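PDB 4HJI: CS1 fimbrial subunit A from Escherichia coli, which builds the CS1 pili of enterotoxigenic Escherichia coli, surface filaments that let the bacterium colonise the epithelium of specific host organs. Local coordinates for residues 25-30 with 55-60; 90-95 with 125-130. One frame throughout, in Å; residues are numbered along the deposited sequence.

Interaction 1 (25-30 with 55-60)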
ATOM      1  N   VAL A  25     -10.920  10.522   7.598  1.00 23.58           N
ATOM      2  CA  VAL A  25     -10.656  10.020   6.254  1.00 21.73           C
ATOM      3  C   VAL A  25     -10.521   8.500   6.326  1.00 20.22           C
ATOM      4  O   VAL A  25     -10.218   7.959   7.383  1.00 20.15           O
ATOM      5  CB  VAL A  25      -9.364  10.647   5.675  1.00 21.42           C
ATOM      6  CG1 VAL A  25      -8.167  10.346   6.557  1.00 21.01           C
ATOM      7  CG2 VAL A  25      -9.104  10.160   4.274  1.00 20.69           C
ATOM      8  N   ASP A  26     -10.747   7.801   5.216  1.00 19.01           N
ATOM      9  CA  ASP A  26     -10.445   6.376   5.163  1.00 17.86           C
ATOM     10  C   ASP A  26     -10.099   5.954   3.755  1.00 16.79           C
ATOM     11  O   ASP A  26     -10.353   6.686   2.819  1.00 16.86           O
ATOM     12  CB  ASP A  26     -11.637   5.548   5.638  1.00 18.44           C
ATOM     13  CG  ASP A  26     -11.223   4.219   6.247  1.00 18.03           C
ATOM     14  OD1 ASP A  26     -10.060   3.790   6.065  1.00 17.28           O
ATOM     15  OD2 ASP A  26     -12.087   3.601   6.930  1.00 19.12           O
ATOM     16  N   LEU A  27      -9.487   4.785   3.647  1.00 15.68           N
ATOM     17  CA  LEU A  27      -9.162   4.183   2.362  1.00 15.02           C
ATOM     18  C   LEU A  27      -9.856   2.824   2.318  1.00 14.78           C
ATOM     19  O   LEU A  27      -9.548   1.924   3.116  1.00 14.40           O
ATOM     20  CB  LEU A  27      -7.663   4.014   2.197  1.00 14.46           C
ATOM     21  CG  LEU A  27      -7.192   3.542   0.819  1.00 14.18           C
ATOM     22  CD1 LEU A  27      -7.387   4.618  -0.253  1.00 14.63           C
ATOM     23  CD2 LEU A  27      -5.716   3.211   0.930  1.00 13.76           C
ATOM     24  N   LEU A  28     -10.805   2.704   1.411  1.00 15.01           N
ATOM     25  CA  LEU A  28     -11.614   1.503   1.279  1.00 15.15           C
ATOM     26  C   LEU A  28     -11.397   0.890  -0.107  1.00 14.94           C
ATOM     27  O   LEU A  28     -10.857   1.533  -1.003  1.00 14.84           O
ATOM     28  CB  LEU A  28     -13.087   1.884   1.495  1.00 16.09           C
ATOM     29  CG  LEU A  28     -13.740   1.808   2.909  1.00 16.71           C
ATOM     30  CD1 LEU A  28     -13.077   2.663   3.959  1.00 16.69           C
ATOM     31  CD2 LEU A  28     -15.211   2.192   2.790  1.00 17.81           C
ATOM     32  N   GLN A  29     -11.824  -0.354  -0.294  1.00 15.04           N
ATOM     33  CA  GLN A  29     -11.824  -0.928  -1.651  1.00 15.21           C
ATOM     34  C   GLN A  29     -12.878  -0.229  -2.470  1.00 15.86           C
ATOM     35  O   GLN A  29     -13.817   0.372  -1.932  1.00 16.28           O
ATOM     36  CB  GLN A  29     -12.115  -2.436  -1.603  1.00 15.51           C
ATOM     37  CG  GLN A  29     -11.053  -3.219  -0.830  1.00 15.14           C
ATOM     38  CD  GLN A  29     -11.230  -4.721  -0.891  1.00 15.68           C
ATOM     39  OE1 GLN A  29     -11.404  -5.406   0.135  1.00 16.28           O
ATOM     40  NE2 GLN A  29     -11.240  -5.243  -2.096  1.00 16.12           N
ATOM     41  N   SER A  30     -12.787  -0.375  -3.786  1.00 16.07           N
ATOM     42  CA  SER A  30     -13.701   0.335  -4.676  1.00 16.98           C
ATOM     43  C   SER A  30     -15.156  -0.121  -4.561  1.00 17.85           C
ATOM     44  O   SER A  30     -16.046   0.611  -4.973  1.00 18.64           O
ATOM     45  CB  SER A  30     -13.227   0.222  -6.126  1.00 17.21           C
ATOM     46  OG  SER A  30     -13.152  -1.138  -6.498  1.00 17.35           O
ATOM     47  N   ILE A  55      -4.706  -3.128  -5.962  1.00 15.59           N
ATOM     48  CA  ILE A  55      -5.957  -3.034  -5.214  1.00 15.36           C
ATOM     49  C   ILE A  55      -6.646  -1.747  -5.690  1.00 15.37           C
ATOM     50  O   ILE A  55      -6.063  -0.654  -5.597  1.00 15.10           O
ATOM     51  CB  ILE A  55      -5.710  -2.960  -3.686  1.00 14.97           C
ATOM     52  CG1 ILE A  55      -4.916  -4.176  -3.176  1.00 14.96           C
ATOM     53  CG2 ILE A  55      -7.015  -2.850  -2.914  1.00 15.09           C
ATOM     54  CD1 ILE A  55      -4.504  -4.123  -1.731  1.00 14.67           C
ATOM     55  N   ASN A  56      -7.851  -1.884  -6.235  1.00 15.45           N
ATOM     56  CA  ASN A  56      -8.703  -0.757  -6.571  1.00 15.74           C
ATOM     57  C   ASN A  56      -9.315  -0.199  -5.290  1.00 15.26           C
ATOM     58  O   ASN A  56      -9.951  -0.935  -4.538  1.00 15.21           O
ATOM     59  CB  ASN A  56      -9.786  -1.201  -7.567  1.00 16.73           C
ATOM     60  CG  ASN A  56      -9.191  -1.706  -8.865  1.00 17.32           C
ATOM     61  OD1 ASN A  56      -9.306  -2.897  -9.220  1.00 17.90           O
ATOM     62  ND2 ASN A  56      -8.546  -0.817  -9.587  1.00 17.51           N
ATOM     63  N   THR A  57      -9.109   1.093  -5.039  1.00 15.04           N
ATOM     64  CA  THR A  57      -9.520   1.718  -3.781  1.00 14.73           C
ATOM     65  C   THR A  57     -10.267   3.020  -4.022  1.00 15.31           C
ATOM     66  O   THR A  57     -10.266   3.554  -5.127  1.00 15.72           O
ATOM     67  CB  THR A  57      -8.303   2.063  -2.909  1.00 14.14           C
ATOM     68  OG1 THR A  57      -7.558   3.119  -3.539  1.00 14.29           O
ATOM     69  CG2 THR A  57      -7.405   0.871  -2.751  1.00 13.63           C
ATOM     70  N   VAL A  58     -10.900   3.527  -2.973  1.00 15.37           N
ATOM     71  CA  VAL A  58     -11.463   4.865  -2.969  1.00 15.99           C
ATOM     72  C   VAL A  58     -11.158   5.528  -1.637  1.00 15.87           C
ATOM     73  O   VAL A  58     -11.081   4.858  -0.617  1.00 15.42           O
ATOM     74  CB  VAL A  58     -12.990   4.891  -3.207  1.00 16.83           C
ATOM     75  CG1 VAL A  58     -13.307   4.481  -4.635  1.00 17.25           C
ATOM     76  CG2 VAL A  58     -13.739   4.027  -2.188  1.00 16.78           C
ATOM     77  N   VAL A  59     -10.973   6.849  -1.674  1.00 16.34           N
ATOM     78  CA  VAL A  59     -10.764   7.634  -0.486  1.00 16.55           C
ATOM     79  C   VAL A  59     -12.101   8.197  -0.019  1.00 17.57           C
ATOM     80  O   VAL A  59     -12.844   8.778  -0.810  1.00 18.15           O
ATOM     81  CB  VAL A  59      -9.757   8.778  -0.746  1.00 16.72           C
ATOM     82  CG1 VAL A  59      -9.646   9.665   0.481  1.00 17.11           C
ATOM     83  CG2 VAL A  59      -8.411   8.191  -1.120  1.00 15.96           C
ATOM     84  N   HIS A  60     -12.408   7.996   1.271  1.00 17.95           N
ATOM     85  CA  HIS A  60     -13.561   8.611   1.914  1.00 19.33           C
ATOM     86  C   HIS A  60     -13.107   9.765   2.779  1.00 20.06           C
ATOM     87  O   HIS A  60     -12.131   9.638   3.497  1.00 19.86           O
ATOM     88  CB  HIS A  60     -14.251   7.641   2.836  1.00 19.48           C
ATOM     89  CG  HIS A  60     -15.067   6.623   2.137  1.00 19.61           C
ATOM     90  ND1 HIS A  60     -16.359   6.335   2.515  1.00 20.59           N
ATOM     91  CD2 HIS A  60     -14.772   5.787   1.115  1.00 19.10           C
ATOM     92  CE1 HIS A  60     -16.841   5.391   1.728  1.00 20.52           C
ATOM     93  NE2 HIS A  60     -15.896   5.033   0.880  1.00 19.65           N
TER
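Asp-26 and His-60 exchange two backbone hydrogen bonds at one end of an antiparallel beta ladder that joins strand 25-29 to the long strand 49-61 of this pilin's beta-sandwich. Asp-26 N reaches His-60 O at 2.9 Å, and His-60 N returns the bond to Asp-26 O. Two residues further on, Leu-28 and Val-58 form the second such pair. Here the bond from Leu-28 N to Val-58 O is nearly straight (171° at the hydrogen), while Val-58 N donates to Leu-28 O over 2.8 Å. The ladder ends less regularly: Ser-30 N still reaches Asn-56 O at 3.0 Å, but bends to 138° and comes from above the carbonyl plane. That carbonyl oxygen also receives a CA-H...O contact from Gln-29. The other edge of strand 55-60 is used too, since Val-59 N donates to the hydroxyl of Ser-122 and Thr-57 OG1 bonds Gln-125 O, both on strand 119-131. Asp-26 turns its carboxylate away from His-60 to a salt bridge with Lys-165, although the position of OD1, and so the bridge's detail, is less certain. On the buried face, Leu-27, with CG anti to its N (chi1 -173°), brings CD1 to 3.8 Å from Val-59 CG2 and close to Thr-57, in a layer that Phe-94 and Leu-35 also touch. The opposite face carries Leu-28, Val-58 and His-60; Val-58 CG2 lies at the edge of the imidazole, in its plane. Leu-28 crosses His-60 at about a right angle and sets CD2 over one ring face in a CH-pi contact, 3.9 Å from the ring centroid.

Interaction 2 (90-95 with 125-130)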
ATOM      1  N   VAL A  90      10.205  -3.673  -0.826  1.00 16.56           N
ATOM      2  CA  VAL A  90       8.851  -3.511  -1.358  1.00 16.25           C
ATOM      3  C   VAL A  90       8.627  -2.046  -1.671  1.00 16.55           C
ATOM      4  O   VAL A  90       9.012  -1.176  -0.873  1.00 16.60           O
ATOM      5  CB  VAL A  90       7.784  -3.969  -0.335  1.00 15.51           C
ATOM      6  CG1 VAL A  90       6.362  -3.611  -0.789  1.00 15.04           C
ATOM      7  CG2 VAL A  90       7.877  -5.472  -0.096  1.00 15.56           C
ATOM      8  N   SER A  91       8.038  -1.794  -2.843  1.00 17.03           N
ATOM      9  CA  SER A  91       7.602  -0.480  -3.278  1.00 17.45           C
ATOM     10  C   SER A  91       6.084  -0.440  -3.273  1.00 16.65           C
ATOM     11  O   SER A  91       5.427  -1.449  -3.559  1.00 16.68           O
ATOM     12  CB  SER A  91       8.136  -0.202  -4.691  1.00 18.56           C
ATOM     13  OG  SER A  91       9.544  -0.032  -4.668  1.00 19.71           O
ATOM     14  N   VAL A  92       5.521   0.711  -2.914  1.00 16.26           N
ATOM     15  CA  VAL A  92       4.087   0.911  -2.896  1.00 15.69           C
ATOM     16  C   VAL A  92       3.732   2.181  -3.635  1.00 16.13           C
ATOM     17  O   VAL A  92       4.366   3.221  -3.425  1.00 16.63           O
ATOM     18  CB  VAL A  92       3.551   1.002  -1.447  1.00 15.09           C
ATOM     19  CG1 VAL A  92       2.044   1.109  -1.464  1.00 14.82           C
ATOM     20  CG2 VAL A  92       4.042  -0.174  -0.637  1.00 14.75           C
ATOM     21  N   ASN A  93       2.791   2.067  -4.571  1.00 16.41           N
ATOM     22  CA  ASN A  93       2.333   3.218  -5.348  1.00 17.21           C
ATOM     23  C   ASN A  93       0.872   3.457  -5.009  1.00 16.56           C
ATOM     24  O   ASN A  93       0.119   2.508  -4.811  1.00 16.10           O
ATOM     25  CB  ASN A  93       2.421   2.991  -6.875  1.00 18.49           C
ATOM     26  CG  ASN A  93       3.834   2.937  -7.416  1.00 19.81           C
ATOM     27  OD1 ASN A  93       4.798   2.685  -6.704  1.00 21.18           O
ATOM     28  ND2 ASN A  93       3.963   3.204  -8.704  1.00 21.26           N
ATOM     29  N   PHE A  94       0.480   4.719  -4.941  1.00 16.62           N
ATOM     30  CA  PHE A  94      -0.905   5.084  -4.705  1.00 16.54           C
ATOM     31  C   PHE A  94      -1.274   6.234  -5.612  1.00 17.63           C
ATOM     32  O   PHE A  94      -0.533   7.214  -5.707  1.00 17.93           O
ATOM     33  CB  PHE A  94      -1.153   5.486  -3.239  1.00 16.03           C
ATOM     34  CG  PHE A  94      -2.567   5.903  -2.982  1.00 16.05           C
ATOM     35  CD1 PHE A  94      -2.887   7.200  -2.653  1.00 16.53           C
ATOM     36  CD2 PHE A  94      -3.599   4.968  -3.076  1.00 15.73           C
ATOM     37  CE1 PHE A  94      -4.205   7.579  -2.428  1.00 16.80           C
ATOM     38  CE2 PHE A  94      -4.914   5.341  -2.872  1.00 15.87           C
ATOM     39  CZ  PHE A  94      -5.226   6.641  -2.547  1.00 16.40           C
ATOM     40  N   ALA A  95      -2.410   6.108  -6.296  1.00 18.13           N
ATOM     41  CA  ALA A  95      -2.867   7.164  -7.193  1.00 19.44           C
ATOM     42  C   ALA A  95      -1.773   7.564  -8.173  1.00 20.26           C
ATOM     43  O   ALA A  95      -1.645   8.743  -8.510  1.00 21.61           O
ATOM     44  CB  ALA A  95      -3.315   8.374  -6.375  1.00 19.69           C
ATOM     45  N   GLN A 125      -8.836   4.826  -7.270  1.00 17.46           N
ATOM     46  CA  GLN A 125      -7.398   5.013  -7.197  1.00 17.18           C
ATOM     47  C   GLN A 125      -6.703   3.672  -7.025  1.00 16.57           C
ATOM     48  O   GLN A 125      -7.106   2.822  -6.204  1.00 16.00           O
ATOM     49  CB  GLN A 125      -7.021   5.915  -6.037  1.00 16.99           C
ATOM     50  CG  GLN A 125      -7.844   7.189  -5.931  1.00 17.82           C
ATOM     51  CD  GLN A 125      -7.642   8.142  -7.096  1.00 18.80           C
ATOM     52  OE1 GLN A 125      -8.551   8.904  -7.448  1.00 19.78           O
ATOM     53  NE2 GLN A 125      -6.464   8.104  -7.706  1.00 18.85           N
ATOM     54  N   LYS A 126      -5.635   3.479  -7.782  1.00 16.74           N
ATOM     55  CA  LYS A 126      -4.877   2.247  -7.714  1.00 16.47           C
ATOM     56  C   LYS A 126      -3.894   2.275  -6.553  1.00 15.70           C
ATOM     57  O   LYS A 126      -3.128   3.223  -6.402  1.00 15.95           O
ATOM     58  CB  LYS A 126      -4.169   1.989  -9.046  1.00 17.34           C
ATOM     59  CG  LYS A 126      -5.160   1.733 -10.158  1.00 18.37           C
ATOM     60  CD  LYS A 126      -4.518   1.474 -11.518  1.00 19.55           C
ATOM     61  CE  LYS A 126      -5.595   1.161 -12.548  1.00 20.62           C
ATOM     62  NZ  LYS A 126      -6.612   0.220 -12.009  1.00 20.45           N
ATOM     63  N   LEU A 127      -3.937   1.233  -5.725  1.00 14.97           N
ATOM     64  CA  LEU A 127      -2.921   0.974  -4.732  1.00 14.46           C
ATOM     65  C   LEU A 127      -2.167  -0.288  -5.142  1.00 14.59           C
ATOM     66  O   LEU A 127      -2.762  -1.364  -5.218  1.00 14.67           O
ATOM     67  CB  LEU A 127      -3.571   0.786  -3.355  1.00 13.94           C
ATOM     68  CG  LEU A 127      -2.625   0.381  -2.225  1.00 13.46           C
ATOM     69  CD1 LEU A 127      -1.623   1.475  -1.868  1.00 13.51           C
ATOM     70  CD2 LEU A 127      -3.428   0.024  -0.986  1.00 13.27           C
ATOM     71  N   SER A 128      -0.873  -0.173  -5.439  1.00 14.96           N
ATOM     72  CA  SER A 128      -0.076  -1.325  -5.922  1.00 15.29           C
ATOM     73  C   SER A 128       1.133  -1.624  -5.035  1.00 15.13           C
ATOM     74  O   SER A 128       1.860  -0.710  -4.628  1.00 15.26           O
ATOM     75  CB  SER A 128       0.412  -1.111  -7.373  1.00 16.14           C
ATOM     76  OG  SER A 128       0.690   0.268  -7.477  0.50 16.38           O
ATOM     77  N   ILE A 129       1.343  -2.912  -4.777  1.00 15.11           N
ATOM     78  CA  ILE A 129       2.436  -3.419  -3.943  1.00 15.09           C
ATOM     79  C   ILE A 129       3.384  -4.208  -4.847  1.00 16.08           C
ATOM     80  O   ILE A 129       2.932  -5.115  -5.543  1.00 16.34           O
ATOM     81  CB  ILE A 129       1.878  -4.286  -2.782  1.00 14.64           C
ATOM     82  CG1 ILE A 129       0.995  -3.410  -1.902  1.00 14.25           C
ATOM     83  CG2 ILE A 129       3.011  -4.937  -1.997  1.00 14.60           C
ATOM     84  CD1 ILE A 129       0.255  -4.172  -0.844  1.00 13.99           C
ATOM     85  N   HIS A 130       4.675  -3.880  -4.784  1.00 16.89           N
ATOM     86  CA  HIS A 130       5.731  -4.323  -5.741  1.00 18.26           C
ATOM     87  C   HIS A 130       6.945  -4.860  -4.969  1.00 18.44           C
ATOM     88  O   HIS A 130       7.868  -4.083  -4.663  1.00 19.52           O
ATOM     89  CB  HIS A 130       6.225  -3.175  -6.659  1.00 19.10           C
ATOM     90  CG  HIS A 130       5.142  -2.441  -7.386  1.00 19.29           C
ATOM     91  ND1 HIS A 130       4.702  -2.821  -8.631  1.00 20.11           N
ATOM     92  CD2 HIS A 130       4.391  -1.369  -7.031  1.00 19.14           C
ATOM     93  CE1 HIS A 130       3.732  -2.014  -9.021  1.00 20.13           C
ATOM     94  NE2 HIS A 130       3.528  -1.122  -8.072  1.00 19.56           N
TER
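Gln-125 CB and Leu-127 CD1 approach the Phe-94 ring obliquely across an antiparallel pairing of strands 87-94 and 119-131 in the pilin's beta-sandwich. Gln-125 CB comes within 3.8 Å of Phe-94 CE2, and the methyl CB of Ala-95 lies above one face of the same ring, displaced toward the rim. The second flat group, the His-130 imidazole, has Ser-91 O at its edge, near the ring plane, 3.6 Å from His-130 CD2; the Asn-93 side chain passes the His-130 side chain at about a right angle. The segment axes are 4.7 Å apart and run at 167° to each other. The register follows from two hydrogen-bonded pairs, Ser-91 with His-130 and Asn-93 with Ser-128, each closed by two backbone bonds. Asn-93 N meets Ser-128 O at 2.9 Å in the carbonyl plane; by contrast, although its N-H points almost straight at the oxygen, Ser-91 N lies above the carbonyl plane of His-130. Ala-95 N adds a fifth bond, to Lys-126 O, just past the end of the strand. Ser-91, Asn-93, Ser-128 and His-130 make one face of the pairing polar. Val-92, Phe-94, Leu-127 and Ile-129 point to the other, the interior of the sandwich. There the chi1 of -176° turns Val-92 CG1 away from the backbone N, to 3.7 Å from Leu-127 CD1; Val-150 and Ile-152 of strand 144-156 touch Val-92 and Leu-127 respectively. Phe-94 extends this layer to Thr-57 and Val-59 of strand 49-61. At the other end the layer continues where Val-90 CG1 lies 3.8 Å from Ile-129 CG2.

How the interactions relate
Interactions 1 and 2 lie about 13 Å apart between centres and follow in series along the chain, the first closing before the second opens. Strands 49-61 and 119-131 are antiparallel neighbours, so the order across the sheet is 25-29, 49-61, 119-131, 87-94. The two contacts are the outer pairings of this four-strand run, with the pairing of 49-61 and 119-131 between them. A probable hydrogen bond from Ile-55 N to Leu-127 O, 2.7 Å long, spans that middle seam, and both contacts turn apolar side chains to a shared interior. Four strands distant in sequence are thereby united in a single pilin domain, the subunit from which the filament is assembled.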